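Local structure of monosaccharide ABC transporter substrate-binding protein, CUT2 family (Bradyrhizobium sp., 4YHS) at residues K57-C62 against I313-D318; E82-L87 against I305-A310; D118-G123 against K140-I145. The protein probably captures a sugar or related small solute in the periplasm and delivers it to the membrane components of an ABC importer. One frame throughout, in Å; residues are numbered along the deposited sequence.

Contact 1 (K57-C62 against I313-D318)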
loop_
_atom_site.group_PDB
_atom_site.type_symbol
_atom_site.label_atom_id
_atom_site.label_comp_id
_atom_site.label_asym_id
_atom_site.label_seq_id
_atom_site.Cartn_x
_atom_site.Cartn_y
_atom_site.Cartn_z
ATOM N N LYS A 57 -5.864 -12.091 -26.495
ATOM C CA LYS A 57 -4.608 -12.429 -27.127
ATOM C C LYS A 57 -3.528 -12.281 -26.093
ATOM O O LYS A 57 -3.773 -11.667 -25.062
ATOM C CB LYS A 57 -4.330 -11.549 -28.347
ATOM C CG LYS A 57 -4.091 -10.073 -28.081
ATOM C CD LYS A 57 -3.443 -9.420 -29.327
ATOM C CE LYS A 57 -1.906 -9.350 -29.206
ATOM N NZ LYS A 57 -1.217 -8.662 -30.344
ATOM N N PRO A 58 -2.342 -12.851 -26.352
ATOM C CA PRO A 58 -1.272 -12.799 -25.352
ATOM C C PRO A 58 -0.545 -11.456 -25.376
ATOM O O PRO A 58 0.630 -11.356 -25.768
ATOM C CB PRO A 58 -0.350 -13.964 -25.755
ATOM C CG PRO A 58 -0.995 -14.625 -26.953
ATOM C CD PRO A 58 -1.953 -13.655 -27.523
ATOM N N TRP A 59 -1.246 -10.417 -24.930
ATOM C CA TRP A 59 -0.657 -9.087 -24.845
ATOM C C TRP A 59 0.690 -9.135 -24.129
ATOM O O TRP A 59 0.871 -9.892 -23.182
ATOM C CB TRP A 59 -1.596 -8.129 -24.112
ATOM C CG TRP A 59 -2.943 -8.004 -24.761
ATOM C CD1 TRP A 59 -4.126 -8.534 -24.325
ATOM C CD2 TRP A 59 -3.231 -7.311 -25.969
ATOM N NE1 TRP A 59 -5.140 -8.211 -25.192
ATOM C CE2 TRP A 59 -4.615 -7.469 -26.221
ATOM C CE3 TRP A 59 -2.452 -6.591 -26.874
ATOM C CZ2 TRP A 59 -5.233 -6.907 -27.318
ATOM C CZ3 TRP A 59 -3.071 -6.030 -27.973
ATOM C CH2 TRP A 59 -4.450 -6.194 -28.189
ATOM N N LYS A 60 1.647 -8.358 -24.623
ATOM C CA LYS A 60 2.914 -8.159 -23.922
ATOM C C LYS A 60 2.875 -6.948 -22.996
ATOM O O LYS A 60 2.612 -5.834 -23.444
ATOM C CB LYS A 60 4.049 -7.970 -24.921
ATOM C CG LYS A 60 4.452 -9.237 -25.674
ATOM C CD LYS A 60 5.765 -9.040 -26.479
ATOM C CE LYS A 60 6.997 -8.675 -25.622
ATOM N NZ LYS A 60 7.757 -9.864 -25.119
ATOM N N LEU A 61 3.162 -7.169 -21.714
ATOM C CA LEU A 61 3.118 -6.108 -20.715
ATOM C C LEU A 61 4.496 -5.913 -20.131
ATOM O O LEU A 61 5.050 -6.840 -19.538
ATOM C CB LEU A 61 2.156 -6.434 -19.564
ATOM C CG LEU A 61 0.709 -6.784 -19.938
ATOM C CD1 LEU A 61 -0.110 -7.027 -18.692
ATOM C CD2 LEU A 61 0.083 -5.710 -20.807
ATOM N N CYS A 62 5.047 -4.719 -20.299
ATOM C CA CYS A 62 6.306 -4.375 -19.632
ATOM C C CYS A 62 5.950 -3.850 -18.253
ATOM O O CYS A 62 5.101 -2.953 -18.139
ATOM C CB CYS A 62 7.105 -3.343 -20.434
ATOM S SG CYS A 62 8.496 -2.667 -19.511
ATOM N N ILE A 313 -7.752 -1.749 -21.690
ATOM C CA ILE A 313 -7.395 -0.627 -22.555
ATOM C C ILE A 313 -6.961 -1.166 -23.919
ATOM O O ILE A 313 -7.482 -0.750 -24.963
ATOM C CB ILE A 313 -6.283 0.232 -21.892
ATOM C CG1 ILE A 313 -6.826 0.966 -20.671
ATOM C CG2 ILE A 313 -5.678 1.267 -22.849
ATOM C CD1 ILE A 313 -5.738 1.446 -19.745
ATOM N N LEU A 314 -6.038 -2.121 -23.923
ATOM C CA LEU A 314 -5.524 -2.672 -25.181
ATOM C C LEU A 314 -6.651 -3.279 -26.029
ATOM O O LEU A 314 -6.591 -3.292 -27.273
ATOM C CB LEU A 314 -4.440 -3.731 -24.911
ATOM C CG LEU A 314 -3.093 -3.197 -24.417
ATOM C CD1 LEU A 314 -2.292 -4.319 -23.835
ATOM C CD2 LEU A 314 -2.362 -2.597 -25.581
ATOM N N GLU A 315 -7.691 -3.763 -25.367
ATOM C CA GLU A 315 -8.796 -4.412 -26.080
ATOM C C GLU A 315 -9.980 -3.468 -26.331
ATOM O O GLU A 315 -11.011 -3.880 -26.866
ATOM C CB GLU A 315 -9.247 -5.648 -25.292
ATOM C CG GLU A 315 -8.159 -6.714 -25.208
ATOM C CD GLU A 315 -8.637 -7.986 -24.557
ATOM O OE1 GLU A 315 -9.836 -8.073 -24.201
ATOM O OE2 GLU A 315 -7.817 -8.909 -24.408
ATOM N N GLY A 316 -9.822 -2.205 -25.956
ATOM C CA GLY A 316 -10.871 -1.217 -26.141
ATOM C C GLY A 316 -12.101 -1.417 -25.274
ATOM O O GLY A 316 -13.184 -0.923 -25.617
ATOM N N LYS A 317 -11.949 -2.133 -24.156
ATOM C CA LYS A 317 -13.065 -2.407 -23.261
ATOM C C LYS A 317 -13.193 -1.339 -22.193
ATOM O O LYS A 317 -12.244 -0.604 -21.906
ATOM C CB LYS A 317 -12.889 -3.787 -22.608
ATOM C CG LYS A 317 -13.094 -4.939 -23.597
ATOM C CD LYS A 317 -12.940 -6.289 -22.913
ATOM C CE LYS A 317 -13.429 -7.428 -23.787
ATOM N NZ LYS A 317 -12.687 -7.501 -25.070
ATOM N N ASP A 318 -14.364 -1.264 -21.578
ATOM C CA ASP A 318 -14.567 -0.372 -20.461
ATOM C C ASP A 318 -13.601 -0.724 -19.343
ATOM O O ASP A 318 -13.246 -1.881 -19.159
ATOM C CB ASP A 318 -16.003 -0.455 -19.952
ATOM C CG ASP A 318 -16.980 0.295 -20.836
ATOM O OD1 ASP A 318 -16.539 1.109 -21.687
ATOM O OD2 ASP A 318 -18.198 0.073 -20.666
#

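Contact 2 (E82-L87 against I305-A310)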
loop_
_atom_site.group_PDB
_atom_site.type_symbol
_atom_site.label_atom_id
_atom_site.label_comp_id
_atom_site.label_asym_id
_atom_site.label_seq_id
_atom_site.Cartn_x
_atom_site.Cartn_y
_atom_site.Cartn_z
ATOM N N GLU A 82 0.551 -13.302 -11.127
ATOM C CA GLU A 82 -0.569 -14.224 -11.048
ATOM C C GLU A 82 -1.728 -13.724 -11.925
ATOM O O GLU A 82 -2.392 -14.521 -12.598
ATOM C CB GLU A 82 -1.009 -14.403 -9.590
ATOM C CG GLU A 82 -0.056 -15.200 -8.733
ATOM C CD GLU A 82 -0.002 -16.663 -9.163
ATOM O OE1 GLU A 82 -1.071 -17.304 -9.263
ATOM O OE2 GLU A 82 1.101 -17.144 -9.447
ATOM N N GLU A 83 -1.940 -12.412 -11.994
ATOM C CA GLU A 83 -3.037 -11.911 -12.825
ATOM C C GLU A 83 -2.658 -12.055 -14.307
ATOM O O GLU A 83 -3.495 -12.404 -15.128
ATOM C CB GLU A 83 -3.394 -10.469 -12.471
ATOM C CG GLU A 83 -4.697 -9.969 -13.153
ATOM C CD GLU A 83 -5.940 -10.628 -12.578
ATOM O OE1 GLU A 83 -5.839 -11.590 -11.775
ATOM O OE2 GLU A 83 -7.029 -10.170 -12.923
ATOM N N SER A 84 -1.397 -11.828 -14.652
ATOM C CA SER A 84 -0.980 -12.062 -16.039
ATOM C C SER A 84 -1.191 -13.535 -16.454
ATOM O O SER A 84 -1.701 -13.814 -17.540
ATOM C CB SER A 84 0.476 -11.632 -16.225
ATOM O OG SER A 84 0.633 -10.226 -16.008
ATOM N N LYS A 85 -0.810 -14.479 -15.591
ATOM C CA LYS A 85 -1.082 -15.892 -15.834
ATOM C C LYS A 85 -2.585 -16.176 -15.989
ATOM O O LYS A 85 -2.989 -16.880 -16.916
ATOM C CB LYS A 85 -0.528 -16.752 -14.701
ATOM C CG LYS A 85 0.722 -17.548 -15.047
ATOM C CD LYS A 85 1.004 -18.644 -13.999
ATOM C CE LYS A 85 1.249 -18.038 -12.611
ATOM N NZ LYS A 85 1.622 -19.041 -11.558
ATOM N N ARG A 86 -3.409 -15.623 -15.098
ATOM C CA ARG A 86 -4.851 -15.904 -15.105
ATOM C C ARG A 86 -5.481 -15.437 -16.405
ATOM O O ARG A 86 -6.303 -16.133 -16.999
ATOM C CB ARG A 86 -5.544 -15.205 -13.935
ATOM C CG ARG A 86 -6.974 -15.677 -13.710
ATOM C CD ARG A 86 -7.648 -14.906 -12.589
ATOM N NE ARG A 86 -7.896 -13.515 -12.974
ATOM C CZ ARG A 86 -8.834 -13.124 -13.833
ATOM N NH1 ARG A 86 -8.973 -11.839 -14.117
ATOM N NH2 ARG A 86 -9.637 -14.011 -14.406
ATOM N N LEU A 87 -5.059 -14.264 -16.859
ATOM C CA LEU A 87 -5.652 -13.636 -18.066
ATOM C C LEU A 87 -5.068 -14.192 -19.345
ATOM O O LEU A 87 -5.658 -14.045 -20.422
ATOM C CB LEU A 87 -5.461 -12.113 -18.035
ATOM C CG LEU A 87 -6.353 -11.354 -17.039
ATOM C CD1 LEU A 87 -5.971 -9.870 -16.987
ATOM C CD2 LEU A 87 -7.816 -11.538 -17.372
ATOM N N ILE A 305 -5.045 -5.414 -10.504
ATOM C CA ILE A 305 -5.878 -4.420 -11.162
ATOM C C ILE A 305 -5.120 -3.712 -12.282
ATOM O O ILE A 305 -5.686 -3.474 -13.342
ATOM C CB ILE A 305 -6.430 -3.384 -10.147
ATOM C CG1 ILE A 305 -7.558 -4.054 -9.347
ATOM C CG2 ILE A 305 -6.988 -2.120 -10.863
ATOM C CD1 ILE A 305 -8.041 -3.283 -8.187
ATOM N N ALA A 306 -3.848 -3.383 -12.058
ATOM C CA ALA A 306 -3.035 -2.744 -13.101
ATOM C C ALA A 306 -2.964 -3.596 -14.368
ATOM O O ALA A 306 -3.060 -3.090 -15.475
ATOM C CB ALA A 306 -1.625 -2.489 -12.589
ATOM N N VAL A 307 -2.781 -4.899 -14.193
ATOM C CA VAL A 307 -2.740 -5.800 -15.328
ATOM C C VAL A 307 -4.099 -5.832 -16.018
ATOM O O VAL A 307 -4.175 -5.704 -17.251
ATOM C CB VAL A 307 -2.330 -7.225 -14.914
ATOM C CG1 VAL A 307 -2.516 -8.242 -16.072
ATOM C CG2 VAL A 307 -0.887 -7.230 -14.440
ATOM N N ASP A 308 -5.171 -5.996 -15.241
ATOM C CA ASP A 308 -6.515 -6.007 -15.824
ATOM C C ASP A 308 -6.834 -4.719 -16.578
ATOM O O ASP A 308 -7.360 -4.744 -17.697
ATOM C CB ASP A 308 -7.582 -6.226 -14.752
ATOM C CG ASP A 308 -8.975 -6.407 -15.355
ATOM O OD1 ASP A 308 -9.136 -7.322 -16.181
ATOM O OD2 ASP A 308 -9.909 -5.641 -15.024
ATOM N N GLN A 309 -6.503 -3.589 -15.967
ATOM C CA GLN A 309 -6.663 -2.309 -16.616
ATOM C C GLN A 309 -5.923 -2.253 -17.979
ATOM O O GLN A 309 -6.481 -1.801 -18.991
ATOM C CB GLN A 309 -6.144 -1.199 -15.703
ATOM C CG GLN A 309 -7.099 -0.737 -14.587
ATOM C CD GLN A 309 -6.404 0.163 -13.610
ATOM O OE1 GLN A 309 -5.200 0.026 -13.391
ATOM N NE2 GLN A 309 -7.131 1.124 -13.057
ATOM N N ALA A 310 -4.662 -2.676 -17.993
ATOM C CA ALA A 310 -3.866 -2.634 -19.215
ATOM C C ALA A 310 -4.548 -3.427 -20.312
ATOM O O ALA A 310 -4.669 -2.963 -21.440
ATOM C CB ALA A 310 -2.478 -3.172 -18.986
#

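Contact 3 (D118-G123 against K140-I145)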
loop_
_atom_site.group_PDB
_atom_site.type_symbol
_atom_site.label_atom_id
_atom_site.label_comp_id
_atom_site.label_asym_id
_atom_site.label_seq_id
_atom_site.Cartn_x
_atom_site.Cartn_y
_atom_site.Cartn_z
ATOM N N ASP A 118 3.306 -3.990 -25.633
ATOM C CA ASP A 118 1.969 -3.451 -25.863
ATOM C C ASP A 118 1.516 -2.407 -24.851
ATOM O O ASP A 118 0.820 -1.466 -25.224
ATOM C CB ASP A 118 0.961 -4.599 -25.911
ATOM C CG ASP A 118 1.253 -5.565 -27.030
ATOM O OD1 ASP A 118 1.625 -5.107 -28.132
ATOM O OD2 ASP A 118 1.097 -6.780 -26.830
ATOM N N ALA A 119 1.905 -2.578 -23.586
ATOM C CA ALA A 119 1.594 -1.624 -22.516
ATOM C C ALA A 119 2.721 -1.632 -21.490
ATOM O O ALA A 119 3.462 -2.607 -21.393
ATOM C CB ALA A 119 0.255 -1.968 -21.838
ATOM N N VAL A 120 2.833 -0.523 -20.754
ATOM C CA VAL A 120 3.811 -0.375 -19.689
ATOM C C VAL A 120 3.108 -0.088 -18.348
ATOM O O VAL A 120 2.339 0.855 -18.238
ATOM C CB VAL A 120 4.826 0.752 -20.017
ATOM C CG1 VAL A 120 5.819 0.900 -18.880
ATOM C CG2 VAL A 120 5.572 0.443 -21.325
ATOM N N ILE A 121 3.391 -0.906 -17.337
ATOM C CA ILE A 121 2.888 -0.729 -15.984
ATOM C C ILE A 121 4.068 -0.275 -15.134
ATOM O O ILE A 121 5.083 -0.924 -15.128
ATOM C CB ILE A 121 2.264 -2.057 -15.473
ATOM C CG1 ILE A 121 1.049 -2.408 -16.337
ATOM C CG2 ILE A 121 1.858 -1.976 -14.019
ATOM C CD1 ILE A 121 0.553 -3.835 -16.101
ATOM N N ILE A 122 3.937 0.858 -14.453
ATOM C CA ILE A 122 5.065 1.483 -13.752
ATOM C C ILE A 122 4.789 1.726 -12.270
ATOM O O ILE A 122 3.812 2.376 -11.917
ATOM C CB ILE A 122 5.417 2.854 -14.364
ATOM C CG1 ILE A 122 5.748 2.751 -15.840
ATOM C CG2 ILE A 122 6.621 3.491 -13.655
ATOM C CD1 ILE A 122 6.011 4.105 -16.483
ATOM N N GLY A 123 5.692 1.231 -11.423
ATOM C CA GLY A 123 5.784 1.648 -10.039
ATOM C C GLY A 123 6.904 2.669 -9.964
ATOM O O GLY A 123 8.081 2.312 -9.919
ATOM N N LYS A 140 3.616 6.917 -28.854
ATOM C CA LYS A 140 3.670 5.671 -29.629
ATOM C C LYS A 140 2.425 4.843 -29.421
ATOM O O LYS A 140 2.379 3.667 -29.790
ATOM C CB LYS A 140 4.902 4.836 -29.257
ATOM C CG LYS A 140 6.219 5.443 -29.669
ATOM C CD LYS A 140 7.355 4.747 -28.953
ATOM C CE LYS A 140 8.650 4.786 -29.741
ATOM N NZ LYS A 140 9.778 4.300 -28.891
ATOM N N LYS A 141 1.420 5.449 -28.800
ATOM C CA LYS A 141 0.136 4.792 -28.569
ATOM C C LYS A 141 0.247 3.550 -27.683
ATOM O O LYS A 141 -0.522 2.597 -27.806
ATOM C CB LYS A 141 -0.507 4.419 -29.899
ATOM C CG LYS A 141 -0.604 5.588 -30.854
ATOM C CD LYS A 141 -1.082 5.138 -32.233
ATOM C CE LYS A 141 -2.585 5.275 -32.377
ATOM N NZ LYS A 141 -2.898 6.540 -33.064
ATOM N N ILE A 142 1.194 3.588 -26.764
ATOM C CA ILE A 142 1.328 2.548 -25.754
ATOM C C ILE A 142 0.712 3.002 -24.410
ATOM O O ILE A 142 1.154 3.996 -23.844
ATOM C CB ILE A 142 2.812 2.186 -25.568
ATOM C CG1 ILE A 142 3.377 1.564 -26.867
ATOM C CG2 ILE A 142 2.987 1.234 -24.386
ATOM C CD1 ILE A 142 4.877 1.411 -26.866
ATOM N N PRO A 143 -0.298 2.275 -23.902
ATOM C CA PRO A 143 -0.902 2.682 -22.625
ATOM C C PRO A 143 0.098 2.588 -21.480
ATOM O O PRO A 143 0.878 1.624 -21.436
ATOM C CB PRO A 143 -2.038 1.675 -22.425
ATOM C CG PRO A 143 -2.276 1.065 -23.735
ATOM C CD PRO A 143 -0.994 1.117 -24.487
ATOM N N VAL A 144 0.058 3.553 -20.565
ATOM C CA VAL A 144 0.937 3.545 -19.401
ATOM C C VAL A 144 0.049 3.547 -18.158
ATOM O O VAL A 144 -0.785 4.440 -17.969
ATOM C CB VAL A 144 1.906 4.752 -19.387
ATOM C CG1 VAL A 144 2.814 4.683 -18.183
ATOM C CG2 VAL A 144 2.735 4.794 -20.690
ATOM N N ILE A 145 0.263 2.551 -17.303
ATOM C CA ILE A 145 -0.495 2.393 -16.057
ATOM C C ILE A 145 0.356 2.782 -14.840
ATOM O O ILE A 145 1.473 2.287 -14.670
ATOM C CB ILE A 145 -0.938 0.933 -15.870
ATOM C CG1 ILE A 145 -1.585 0.374 -17.124
ATOM C CG2 ILE A 145 -1.869 0.803 -14.691
ATOM C CD1 ILE A 145 -2.783 1.083 -17.552
#

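Contact 1 (K57-C62 against I313-D318)
Trp59 lies against Leu314 and Glu315 where the lead-in to strand 60-65 meets the C-terminal end of helix 299-314, a surface contact in one lobe of this periplasmic binding protein fold. The helix stops in a Schellman motif, with Gly316 at positive phi. The tryptophan can be followed outward. Its CB and CG each come within 3.9 Å of Leu314 CD1, and CD2 and CE3 rest on the same methyl. Farther along, Leu314 CB stands over the six-membered ring, 3.8 Å from its centroid and almost on the normal, a CH-pi contact. Lys57 CG presses on the opposite face, so the indole is held between two aliphatic chains. CH2, at the far end, nears Leu314 O at 3.7 Å. Leu61 CD2 adds to the apolar patch, 4.1 Å from Leu314 CD1. Glutamate suits the ring's polar edge: its extended chain brings CG close to NE1 and CZ2 and carries the carboxylate to the indole nitrogen. Glu315 OE2 also accepts from Ser56 N, while Glu315 OE1 takes Lys317 NZ in a salt bridge. Trp59 NE1 gives its N-H to the anti lone pair of Glu315 OE2 at 2.9 Å, nearly straight at 165° and in the indole plane.

Contact 2 (E82-L87 against I305-A310)
Helix-helix packing on one side of the lobe's central sheet brings the last turns of helix 71-87 against helix 299-314, the two short segments running 40° apart with axes 9.1 Å from each other. Val307 does most of the touching. Its CB meets Glu83 CG at 4.0 Å, both of its methyls lie 3.7 Å from Ser84 OG, and CG1 also touches Leu87 CD1 at 3.9 Å. A small branched residue suits the place where the backbones come nearest (Ser84 CA to Val307 CA 6.5 Å), and serine opposite it takes little room, its buried hydroxyl bonded back to Val80 O. Leu87 CD1 continues past the valine to Asp308 CA. Glu83 is both spacer and charge: CG stands anti to the backbone N (chi1 -170°) against Val307, then the chain bends at chi2 and turns the carboxylate to Arg86. The arginine grips it side-on, Arg86 NE to Glu83 OE1 at 3.1 Å and Arg86 NH1 to Glu83 OE2 at 2.8 Å, in the guanidinium plane but from above the carboxylate plane. Arg304 and Trp26 also reach Glu83 OE1. Replacing the glutamate by alanine takes CG away from Val307 and is likely to leave the charges of Arg86 and Arg304 without this carboxylate as their mate. Asp308 turns to Tyr49 and Arg312. Beyond the pair, Val307 touches Ile121 of strand 119-122, and Ala306 lies on Ile145 of strand 144-147.

Contact 3 (D118-G123 against K140-I145)
Parallel strand pairing joins strand 119-122 to strand 144-147, the two strands of a beta-alpha-beta crossover through helix 131-138, in the mixed sheet of one lobe of the periplasmic binding protein fold. Three backbone bonds set the register: Val120 N to Pro143 O at 3.0 Å, Ile145 N to Val120 O at 2.8 Å and Ile122 N to Ile145 O at 2.9 Å. Val120 thus uses both its N-H and its carbonyl on the same neighbour, as a parallel pair requires. Proline, with no N-H to offer, fits just before the strand because only its carbonyl is called on here. Side chains alternate between the faces. Ile121 and Ile145 lie side by side, pointing the same way, CG1 to CG1 at 3.9 Å, on the face packed by helix 299-314. The side chains of Val120 and Val144 lie on the other face, under helices 102-115 and 131-138; there Val120 CG2 comes to 4.1 Å from Ile142 CG2. With CG1 beside the backbone N (chi1 -65°), the CG2 branch of Ile142 falls anti to that nitrogen and is directed at the start of the opposing strand, against Ala119 CA. Beta-branched residues suit extended chains and fill both faces closely. Two residues beyond Val120 and on its face, Ile122 reaches diagonally across, its CD1 meeting Val144 CG1 at 3.7 Å.

How the contacts relate
From the N terminus the chain first enters contact 1, whose partner arrives some 250 residues later and closes the widest loop. Contact 2 opens next, on the helix after strand 60-65, and is nested within it. Innermost is contact 3, a short crossover completed before the chain proceeds to the rest of the fold. Nothing crosses. Helix 299-314 serves both outer contacts, and Leu61 joins them by touching Val307 and Ala310. Strands 60-65 and 119-122 are sheet neighbours, linking contact 1 to contact 3, while the side chain of Gln309 in contact 2 packs against Ile145 in contact 3. Together they tie a late helix onto the early strands of one lobe and onto helix 71-87 beside them.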